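Local coordinates for protein aspartate-semialdehyde dehydrogenase (Candida albicans, PDB 3HSK) that catalyses the NADPH-dependent reductive dephosphorylation of 4-phospho-L-aspartate to L-aspartate semialdehyde, the second step in making the aspartate family of amino acids, at residues H272-R283 / D346-S357; P180-F188 / D290-Y298. All coordinates share one frame; numbering follows the deposited sequence.

Contact 1. Residues H272-R283 / D346-S357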
loop_
_atom_site.group_PDB
_atom_site.type_symbol
_atom_site.label_atom_id
_atom_site.label_comp_id
_atom_site.label_asym_id
_atom_site.label_seq_id
_atom_site.Cartn_x
_atom_site.Cartn_y
_atom_site.Cartn_z
ATOM N N HIS A 272 -3.226 8.110 -8.266
ATOM C CA HIS A 272 -2.334 7.516 -7.266
ATOM C C HIS A 272 -2.987 7.528 -5.892
ATOM O O HIS A 272 -3.527 8.545 -5.464
ATOM C CB HIS A 272 -0.991 8.254 -7.182
ATOM C CG HIS A 272 -0.230 8.305 -8.473
ATOM N ND1 HIS A 272 0.502 9.410 -8.858
ATOM C CD2 HIS A 272 -0.088 7.398 -9.467
ATOM C CE1 HIS A 272 1.063 9.179 -10.031
ATOM N NE2 HIS A 272 0.719 7.966 -10.424
ATOM N N THR A 273 -2.917 6.391 -5.210
ATOM C CA THR A 273 -3.397 6.247 -3.846
ATOM C C THR A 273 -2.182 6.142 -2.921
ATOM O O THR A 273 -1.193 5.485 -3.259
ATOM C CB THR A 273 -4.306 4.998 -3.693
ATOM O OG1 THR A 273 -5.430 5.107 -4.579
ATOM C CG2 THR A 273 -4.829 4.853 -2.257
ATOM N N GLU A 274 -2.252 6.812 -1.770
ATOM C CA GLU A 274 -1.203 6.728 -0.762
ATOM C C GLU A 274 -1.827 6.470 0.603
ATOM O O GLU A 274 -2.727 7.198 1.037
ATOM C CB GLU A 274 -0.344 8.007 -0.733
ATOM C CG GLU A 274 0.284 8.356 -2.078
ATOM C CD GLU A 274 1.325 9.462 -2.010
ATOM O OE1 GLU A 274 2.108 9.529 -1.036
ATOM O OE2 GLU A 274 1.366 10.258 -2.966
ATOM N N CYS A 275 -1.351 5.416 1.254
ATOM C CA CYS A 275 -1.739 5.071 2.607
ATOM C C CYS A 275 -0.700 5.667 3.540
ATOM O O CYS A 275 0.433 5.168 3.630
ATOM C CB CYS A 275 -1.824 3.551 2.763
ATOM S SG CYS A 275 -3.177 2.826 1.795
ATOM N N ILE A 276 -1.074 6.756 4.210
ATOM C CA ILE A 276 -0.097 7.521 4.985
ATOM C C ILE A 276 -0.318 7.461 6.492
ATOM O O ILE A 276 -1.431 7.205 6.965
ATOM C CB ILE A 276 0.041 9.000 4.485
ATOM C CG1 ILE A 276 -1.108 9.881 4.994
ATOM C CG2 ILE A 276 0.168 9.046 2.950
ATOM C CD1 ILE A 276 -0.829 11.387 4.907
ATOM N N SER A 277 0.770 7.691 7.227
ATOM C CA SER A 277 0.776 7.726 8.682
ATOM C C SER A 277 1.566 8.968 9.083
ATOM O O SER A 277 2.562 9.304 8.425
ATOM C CB SER A 277 1.484 6.485 9.215
ATOM O OG SER A 277 0.938 6.071 10.442
ATOM N N LEU A 278 1.129 9.648 10.148
ATOM C CA LEU A 278 1.830 10.847 10.633
ATOM C C LEU A 278 1.783 11.047 12.161
ATOM O O LEU A 278 0.831 10.625 12.835
ATOM C CB LEU A 278 1.320 12.101 9.911
ATOM C CG LEU A 278 -0.106 12.587 10.195
ATOM C CD1 LEU A 278 -0.148 13.536 11.397
ATOM C CD2 LEU A 278 -0.665 13.266 8.968
ATOM N N ARG A 279 2.823 11.696 12.684
ATOM C CA ARG A 279 2.912 12.088 14.091
ATOM C C ARG A 279 3.341 13.548 14.203
ATOM O O ARG A 279 4.249 13.985 13.490
ATOM C CB ARG A 279 3.927 11.216 14.827
ATOM C CG ARG A 279 4.041 11.523 16.313
ATOM C CD ARG A 279 5.039 10.621 16.985
ATOM N NE ARG A 279 6.405 10.893 16.543
ATOM C CZ ARG A 279 7.417 10.036 16.680
ATOM N NH1 ARG A 279 7.213 8.843 17.238
ATOM N NH2 ARG A 279 8.629 10.366 16.253
ATOM N N PHE A 280 2.691 14.291 15.097
ATOM C CA PHE A 280 3.090 15.669 15.401
ATOM C C PHE A 280 4.198 15.729 16.451
ATOM O O PHE A 280 4.240 14.913 17.376
ATOM C CB PHE A 280 1.887 16.507 15.846
ATOM C CG PHE A 280 0.867 16.733 14.759
ATOM C CD1 PHE A 280 -0.335 16.033 14.761
ATOM C CD2 PHE A 280 1.113 17.643 13.729
ATOM C CE1 PHE A 280 -1.283 16.240 13.763
ATOM C CE2 PHE A 280 0.174 17.857 12.726
ATOM C CZ PHE A 280 -1.027 17.152 12.742
ATOM N N ALA A 281 5.100 16.700 16.287
ATOM C CA ALA A 281 6.175 16.954 17.256
ATOM C C ALA A 281 5.624 17.505 18.579
ATOM O O ALA A 281 6.113 17.154 19.660
ATOM C CB ALA A 281 7.208 17.911 16.670
ATOM N N ASN A 282 4.601 18.356 18.478
ATOM C CA ASN A 282 4.001 18.999 19.648
ATOM C C ASN A 282 2.851 18.182 20.206
ATOM O O ASN A 282 2.001 17.705 19.454
ATOM C CB ASN A 282 3.503 20.410 19.308
ATOM C CG ASN A 282 4.599 21.307 18.758
ATOM O OD1 ASN A 282 5.775 21.170 19.111
ATOM N ND2 ASN A 282 4.215 22.233 17.886
ATOM N N ARG A 283 2.829 18.038 21.529
ATOM C CA ARG A 283 1.833 17.216 22.217
ATOM C C ARG A 283 0.788 18.077 22.938
ATOM O O ARG A 283 1.072 19.222 23.305
ATOM C CB ARG A 283 2.510 16.244 23.198
ATOM C CG ARG A 283 3.694 15.426 22.630
ATOM C CD ARG A 283 3.422 14.814 21.246
ATOM N NE ARG A 283 2.347 13.825 21.244
ATOM C CZ ARG A 283 1.738 13.368 20.148
ATOM N NH1 ARG A 283 2.085 13.819 18.942
ATOM N NH2 ARG A 283 0.776 12.457 20.259
ATOM N N ASP A 346 -4.103 6.604 14.844
ATOM C CA ASP A 346 -3.141 5.563 14.529
ATOM C C ASP A 346 -2.650 4.854 15.785
ATOM O O ASP A 346 -2.774 5.371 16.903
ATOM C CB ASP A 346 -1.963 6.139 13.734
ATOM C CG ASP A 346 -1.083 5.063 13.120
ATOM O OD1 ASP A 346 -1.600 3.967 12.811
ATOM O OD2 ASP A 346 0.127 5.311 12.945
ATOM N N SER A 347 -2.086 3.667 15.577
ATOM C CA SER A 347 -1.629 2.798 16.643
ATOM C C SER A 347 -0.142 2.985 16.901
ATOM O O SER A 347 0.363 2.594 17.954
ATOM C CB SER A 347 -1.895 1.342 16.256
ATOM O OG SER A 347 -3.060 1.247 15.450
ATOM N N LEU A 348 0.563 3.560 15.935
ATOM C CA LEU A 348 2.003 3.747 16.064
ATOM C C LEU A 348 2.355 5.229 16.092
ATOM O O LEU A 348 3.081 5.692 16.972
ATOM C CB LEU A 348 2.758 3.037 14.934
ATOM C CG LEU A 348 4.260 3.344 14.899
ATOM C CD1 LEU A 348 4.990 2.650 16.036
ATOM C CD2 LEU A 348 4.875 2.978 13.568
ATOM N N LEU A 349 1.850 5.955 15.102
ATOM C CA LEU A 349 1.950 7.400 15.073
ATOM C C LEU A 349 0.607 7.967 15.525
ATOM O O LEU A 349 -0.127 7.292 16.253
ATOM C CB LEU A 349 2.378 7.882 13.676
ATOM C CG LEU A 349 3.757 7.383 13.209
ATOM C CD1 LEU A 349 4.179 8.005 11.881
ATOM C CD2 LEU A 349 4.830 7.621 14.269
ATOM N N ASP A 350 0.282 9.194 15.124
ATOM C CA ASP A 350 -0.929 9.848 15.615
ATOM C C ASP A 350 -2.152 9.536 14.759
ATOM O O ASP A 350 -3.211 9.168 15.284
ATOM C CB ASP A 350 -0.725 11.368 15.708
ATOM C CG ASP A 350 0.158 11.778 16.875
ATOM O OD1 ASP A 350 0.228 11.046 17.890
ATOM O OD2 ASP A 350 0.781 12.852 16.778
ATOM N N PHE A 351 -2.005 9.706 13.446
ATOM C CA PHE A 351 -3.115 9.542 12.515
ATOM C C PHE A 351 -2.686 8.786 11.268
ATOM O O PHE A 351 -1.540 8.890 10.831
ATOM C CB PHE A 351 -3.686 10.898 12.097
ATOM C CG PHE A 351 -4.248 11.708 13.244
ATOM C CD1 PHE A 351 -5.555 11.513 13.678
ATOM C CD2 PHE A 351 -3.465 12.669 13.886
ATOM C CE1 PHE A 351 -6.077 12.261 14.742
ATOM C CE2 PHE A 351 -3.979 13.419 14.952
ATOM C CZ PHE A 351 -5.281 13.211 15.377
ATOM N N LYS A 352 -3.628 8.026 10.713
ATOM C CA LYS A 352 -3.485 7.454 9.390
ATOM C C LYS A 352 -4.677 7.838 8.534
ATOM O O LYS A 352 -5.752 8.130 9.054
ATOM C CB LYS A 352 -3.270 5.933 9.438
ATOM C CG LYS A 352 -4.315 5.121 10.195
ATOM C CD LYS A 352 -3.838 3.659 10.313
ATOM C CE LYS A 352 -4.687 2.840 11.270
ATOM N NZ LYS A 352 -4.099 1.485 11.495
ATOM N N MET A 353 -4.465 7.864 7.222
ATOM C CA MET A 353 -5.486 8.258 6.254
ATOM C C MET A 353 -5.089 7.799 4.847
ATOM O O MET A 353 -3.956 7.369 4.623
ATOM C CB MET A 353 -5.719 9.774 6.284
ATOM C CG MET A 353 -4.508 10.625 5.898
ATOM S SD MET A 353 -4.682 12.367 6.348
ATOM C CE MET A 353 -4.470 12.216 8.126
ATOM N N VAL A 354 -6.026 7.902 3.912
ATOM C CA VAL A 354 -5.828 7.444 2.545
ATOM C C VAL A 354 -5.980 8.643 1.621
ATOM O O VAL A 354 -6.974 9.371 1.705
ATOM C CB VAL A 354 -6.858 6.339 2.163
ATOM C CG1 VAL A 354 -6.619 5.835 0.742
ATOM C CG2 VAL A 354 -6.796 5.181 3.148
ATOM N N VAL A 355 -4.996 8.837 0.742
ATOM C CA VAL A 355 -4.941 10.003 -0.136
ATOM C C VAL A 355 -5.028 9.591 -1.603
ATOM O O VAL A 355 -4.280 8.725 -2.065
ATOM C CB VAL A 355 -3.632 10.808 0.078
ATOM C CG1 VAL A 355 -3.613 12.060 -0.780
ATOM C CG2 VAL A 355 -3.447 11.177 1.541
ATOM N N LEU A 356 -5.951 10.216 -2.327
ATOM C CA LEU A 356 -6.055 10.046 -3.770
ATOM C C LEU A 356 -5.657 11.350 -4.427
ATOM O O LEU A 356 -6.302 12.384 -4.226
ATOM C CB LEU A 356 -7.479 9.666 -4.191
ATOM C CG LEU A 356 -7.805 9.618 -5.691
ATOM C CD1 LEU A 356 -6.996 8.538 -6.421
ATOM C CD2 LEU A 356 -9.301 9.406 -5.910
ATOM N N SER A 357 -4.583 11.294 -5.201
ATOM C CA SER A 357 -4.106 12.451 -5.919
ATOM C C SER A 357 -4.995 12.707 -7.131
ATOM O O SER A 357 -5.648 11.792 -7.640
ATOM C CB SER A 357 -2.662 12.237 -6.346
ATOM O OG SER A 357 -2.592 11.233 -7.332
HETATM O O HOH W 1 -3.200 10.958 -9.888
#
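Asp350 OD2 is gripped by two donors, Phe280 N at the end of strand 273-280 and Arg283 from the turn that follows: Arg283 NH1 lies 2.7 Å from Asp350 OD2 on its syn lone pair and in the guanidinium plane, and the backbone N of Phe280, 2.9 Å from Asp350 OD2, comes to the anti side but well out of the carboxylate plane. Arg283 NH2 takes Asp350 OD1, making an end-on salt bridge with one nitrogen to each oxygen. Bends at chi2 (-45°) and chi3 (-64°) curl the Arg283 chain back to this carboxylate, where NH1 also bonds to Phe280 O. Next to it lies a classic beta bulge: Asp350 and Phe351 both face Leu278, and Leu278 O accepts from Asp350 N at 2.8 Å and from Phe351 N.

Beyond the bulge the strands run antiparallel in regular register, through Ile276–Met353 and Glu274–Val355 as hydrogen-bonded pairs. On the face of Ile276 and Leu278, Ile276 CG1 lies 3.6 Å from Met353 CG, and Leu278 CD2 meets Met353 CE. Phe280 brings CE1 to within 4.1 Å of CE2 of Phe351. At the far end Ser357 N bonds to the carbonyl O of His272, the probable proton acceptor, whose side chain lies beside that of Cys172.

Helix 172-188 covers the face bearing Glu274, Ile276 and Leu278. On the other face, Lys352 NZ bonds to Ala261 O and pairs with Glu232, both of the second subunit. Strands 191-199 and 338-345 flank the pair, which therefore occupies the middle of the mixed sheet.

Contact 2. Residues P180-F188 / D290-Y298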
loop_
_atom_site.group_PDB
_atom_site.type_symbol
_atom_site.label_atom_id
_atom_site.label_comp_id
_atom_site.label_asym_id
_atom_site.label_seq_id
_atom_site.Cartn_x
_atom_site.Cartn_y
_atom_site.Cartn_z
ATOM N N PRO A 180 -2.111 17.195 1.966
ATOM C CA PRO A 180 -2.832 17.325 3.232
ATOM C C PRO A 180 -1.961 17.768 4.421
ATOM O O PRO A 180 -2.487 18.280 5.409
ATOM C CB PRO A 180 -3.389 15.913 3.459
ATOM C CG PRO A 180 -2.433 15.019 2.771
ATOM C CD PRO A 180 -1.974 15.782 1.558
ATOM N N LEU A 181 -0.648 17.581 4.324
ATOM C CA LEU A 181 0.249 17.893 5.435
ATOM C C LEU A 181 0.358 19.394 5.749
ATOM O O LEU A 181 0.569 19.761 6.907
ATOM C CB LEU A 181 1.650 17.311 5.200
ATOM C CG LEU A 181 1.854 15.808 4.951
ATOM C CD1 LEU A 181 3.327 15.531 4.713
ATOM C CD2 LEU A 181 1.315 14.921 6.082
ATOM N N LYS A 182 0.213 20.246 4.731
ATOM C CA LYS A 182 0.415 21.690 4.897
ATOM C C LYS A 182 -0.565 22.354 5.874
ATOM O O LYS A 182 -0.109 22.980 6.836
ATOM C CB LYS A 182 0.449 22.434 3.555
ATOM C CG LYS A 182 0.799 23.934 3.673
ATOM C CD LYS A 182 2.214 24.145 4.210
ATOM C CE LYS A 182 2.609 25.633 4.226
ATOM N NZ LYS A 182 4.005 25.824 4.729
ATOM N N PRO A 183 -1.896 22.232 5.637
ATOM C CA PRO A 183 -2.844 22.760 6.621
ATOM C C PRO A 183 -2.597 22.209 8.021
ATOM O O PRO A 183 -2.648 22.965 8.994
ATOM C CB PRO A 183 -4.210 22.288 6.102
ATOM C CG PRO A 183 -3.926 21.277 5.042
ATOM C CD PRO A 183 -2.599 21.645 4.479
ATOM N N LEU A 184 -2.310 20.913 8.110
ATOM C CA LEU A 184 -2.036 20.257 9.389
ATOM C C LEU A 184 -0.816 20.822 10.109
ATOM O O LEU A 184 -0.821 20.933 11.335
ATOM C CB LEU A 184 -1.871 18.744 9.205
ATOM C CG LEU A 184 -3.064 17.918 8.710
ATOM C CD1 LEU A 184 -2.632 16.465 8.557
ATOM C CD2 LEU A 184 -4.280 18.033 9.648
ATOM N N VAL A 185 0.226 21.156 9.345
ATOM C CA VAL A 185 1.451 21.750 9.896
ATOM C C VAL A 185 1.237 23.217 10.280
ATOM O O VAL A 185 1.816 23.700 11.253
ATOM C CB VAL A 185 2.658 21.602 8.924
ATOM C CG1 VAL A 185 3.822 22.506 9.334
ATOM C CG2 VAL A 185 3.115 20.145 8.866
ATOM N N GLU A 186 0.399 23.915 9.521
ATOM C CA GLU A 186 0.042 25.298 9.839
ATOM C C GLU A 186 -0.724 25.401 11.161
ATOM O O GLU A 186 -0.426 26.261 11.990
ATOM C CB GLU A 186 -0.768 25.935 8.709
ATOM C CG GLU A 186 0.076 26.358 7.523
ATOM C CD GLU A 186 -0.682 27.227 6.535
ATOM O OE1 GLU A 186 -1.934 27.173 6.515
ATOM O OE2 GLU A 186 -0.025 27.961 5.770
ATOM N N LYS A 187 -1.692 24.511 11.353
ATOM C CA LYS A 187 -2.532 24.543 12.541
ATOM C C LYS A 187 -1.872 23.888 13.755
ATOM O O LYS A 187 -1.887 24.461 14.848
ATOM C CB LYS A 187 -3.889 23.903 12.250
ATOM C CG LYS A 187 -5.029 24.410 13.129
ATOM C CD LYS A 187 -6.380 23.993 12.548
ATOM C CE LYS A 187 -7.549 24.665 13.266
ATOM N NZ LYS A 187 -8.866 24.041 12.901
ATOM N N PHE A 188 -1.283 22.706 13.567
ATOM C CA PHE A 188 -0.797 21.905 14.700
ATOM C C PHE A 188 0.718 21.787 14.826
ATOM O O PHE A 188 1.212 21.064 15.698
ATOM C CB PHE A 188 -1.419 20.501 14.681
ATOM C CG PHE A 188 -2.902 20.497 14.470
ATOM C CD1 PHE A 188 -3.768 20.897 15.490
ATOM C CD2 PHE A 188 -3.437 20.090 13.252
ATOM C CE1 PHE A 188 -5.147 20.897 15.295
ATOM C CE2 PHE A 188 -4.813 20.081 13.046
ATOM C CZ PHE A 188 -5.672 20.484 14.068
ATOM N N ASP A 290 -10.856 17.541 14.647
ATOM C CA ASP A 290 -10.026 18.730 14.413
ATOM C C ASP A 290 -9.178 18.565 13.143
ATOM O O ASP A 290 -9.104 19.482 12.322
ATOM C CB ASP A 290 -9.119 19.035 15.621
ATOM C CG ASP A 290 -9.900 19.503 16.858
ATOM O OD1 ASP A 290 -11.005 20.081 16.714
ATOM O OD2 ASP A 290 -9.391 19.294 17.982
ATOM N N VAL A 291 -8.550 17.397 12.993
ATOM C CA VAL A 291 -7.776 17.064 11.787
ATOM C C VAL A 291 -8.644 17.154 10.533
ATOM O O VAL A 291 -8.296 17.861 9.581
ATOM C CB VAL A 291 -7.111 15.663 11.887
ATOM C CG1 VAL A 291 -6.571 15.205 10.529
ATOM C CG2 VAL A 291 -5.996 15.684 12.914
ATOM N N LYS A 292 -9.779 16.455 10.553
ATOM C CA LYS A 292 -10.714 16.457 9.428
ATOM C C LYS A 292 -11.222 17.865 9.121
ATOM O O LYS A 292 -11.260 18.275 7.961
ATOM C CB LYS A 292 -11.876 15.502 9.688
ATOM N N GLN A 293 -11.600 18.601 10.166
ATOM C CA GLN A 293 -12.036 19.989 10.018
ATOM C C GLN A 293 -10.924 20.888 9.464
ATOM O O GLN A 293 -11.182 21.743 8.623
ATOM C CB GLN A 293 -12.598 20.528 11.348
ATOM C CG GLN A 293 -12.828 22.039 11.415
ATOM C CD GLN A 293 -13.778 22.573 10.346
ATOM O OE1 GLN A 293 -14.648 21.854 9.841
ATOM N NE2 GLN A 293 -13.615 23.851 10.000
ATOM N N CYS A 294 -9.696 20.687 9.930
ATOM C CA CYS A 294 -8.548 21.426 9.399
ATOM C C CYS A 294 -8.378 21.202 7.891
ATOM O O CYS A 294 -8.154 22.155 7.140
ATOM C CB CYS A 294 -7.269 21.040 10.139
ATOM S SG CYS A 294 -5.777 21.845 9.525
ATOM N N LEU A 295 -8.503 19.946 7.455
ATOM C CA LEU A 295 -8.338 19.586 6.046
ATOM C C LEU A 295 -9.465 20.106 5.153
ATOM O O LEU A 295 -9.212 20.553 4.030
ATOM C CB LEU A 295 -8.173 18.070 5.869
ATOM C CG LEU A 295 -6.943 17.377 6.475
ATOM C CD1 LEU A 295 -7.040 15.862 6.322
ATOM C CD2 LEU A 295 -5.642 17.886 5.880
ATOM N N ARG A 296 -10.702 20.058 5.644
ATOM C CA ARG A 296 -11.830 20.516 4.829
ATOM C C ARG A 296 -11.921 22.045 4.747
ATOM O O ARG A 296 -12.517 22.591 3.813
ATOM C CB ARG A 296 -13.151 19.851 5.255
ATOM C CG ARG A 296 -13.841 20.421 6.486
ATOM C CD ARG A 296 -14.609 19.332 7.266
ATOM N NE ARG A 296 -15.223 18.315 6.407
ATOM C CZ ARG A 296 -15.707 17.148 6.835
ATOM N NH1 ARG A 296 -15.660 16.821 8.126
ATOM N NH2 ARG A 296 -16.239 16.298 5.961
ATOM N N GLU A 297 -11.299 22.726 5.707
ATOM C CA GLU A 297 -11.351 24.194 5.778
ATOM C C GLU A 297 -10.221 24.911 5.034
ATOM O O GLU A 297 -10.310 26.112 4.787
ATOM C CB GLU A 297 -11.399 24.657 7.242
ATOM N N TYR A 298 -9.163 24.188 4.683
ATOM C CA TYR A 298 -7.972 24.815 4.111
ATOM C C TYR A 298 -8.204 25.443 2.741
ATOM O O TYR A 298 -8.752 24.811 1.839
ATOM C CB TYR A 298 -6.823 23.817 4.033
ATOM C CG TYR A 298 -5.505 24.423 3.601
ATOM C CD1 TYR A 298 -4.758 25.217 4.477
ATOM C CD2 TYR A 298 -4.993 24.189 2.324
ATOM C CE1 TYR A 298 -3.539 25.765 4.088
ATOM C CE2 TYR A 298 -3.776 24.733 1.928
ATOM C CZ TYR A 298 -3.058 25.523 2.815
ATOM O OH TYR A 298 -1.852 26.062 2.429
#
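The Tyr298 ring carries Pro183 on one face: Pro183 CD stands over the ring centre, 3.9 Å from the centroid and 3° off the normal, a CH-pi contact. Pro183 CB comes closer at the rim, 3.4 Å from Tyr298 CD1, while Glu186 OE1 lies at the ring edge, near its plane and 3.2 Å from Tyr298 CE1. The ring of Tyr298 is carried to the pyrrolidine of Pro183 by a chi1 of -173°, which sets CG opposite the backbone nitrogen. At the other end of the interface, Phe188 has Lys187 CB over one face and the backbone O of Asp290 at its edge; its CE2 touches Cys294 CB obliquely.

Between the two rings Cys294 acts as a knob, entering a hole formed by Pro183, Leu184, Lys187 and Phe188. Its SG rests 3.4 Å from Pro183 O and 3.8 Å from Lys187 CD. Alongside, Leu295 CD2 packs on Leu184 CG at 3.8 Å and also reaches Pro180 CB and Pro183 CG, while Leu184 CD2 meets Val291 CG1.

The deeper leucines continue inward, Leu184 to Leu278 and Phe280, and Leu295 to Ile315 and Val317. The axes of the two segments approach to 8.9 Å at 116°, a steeply crossed helix pair with a single knob-into-hole, packed on one face of a mixed, largely antiparallel sheet: an alpha+beta arrangement within the family's dimerisation domain, though neither segment touches the second subunit.

Contact 1 is largely buried and joins two central strands of the mixed sheet; contact 2 is partly buried and joins two of the helices lying over it. Their centres are about 12 Å apart, and they meet directly: Phe280 packs edge-to-face on Phe188, Phe351 reaches Val291, and Leu278 meets Leu184. Strand 273-280 is followed by helix 288-297, and the segments of the two contacts alternate along the chain. Their chemistry differs accordingly: a ladder of backbone bonds with a salt bridge at its end in contact 1, apolar and sulfur packing in contact 2. Contact 1 alone touches the second subunit and includes His272 of the predicted active site.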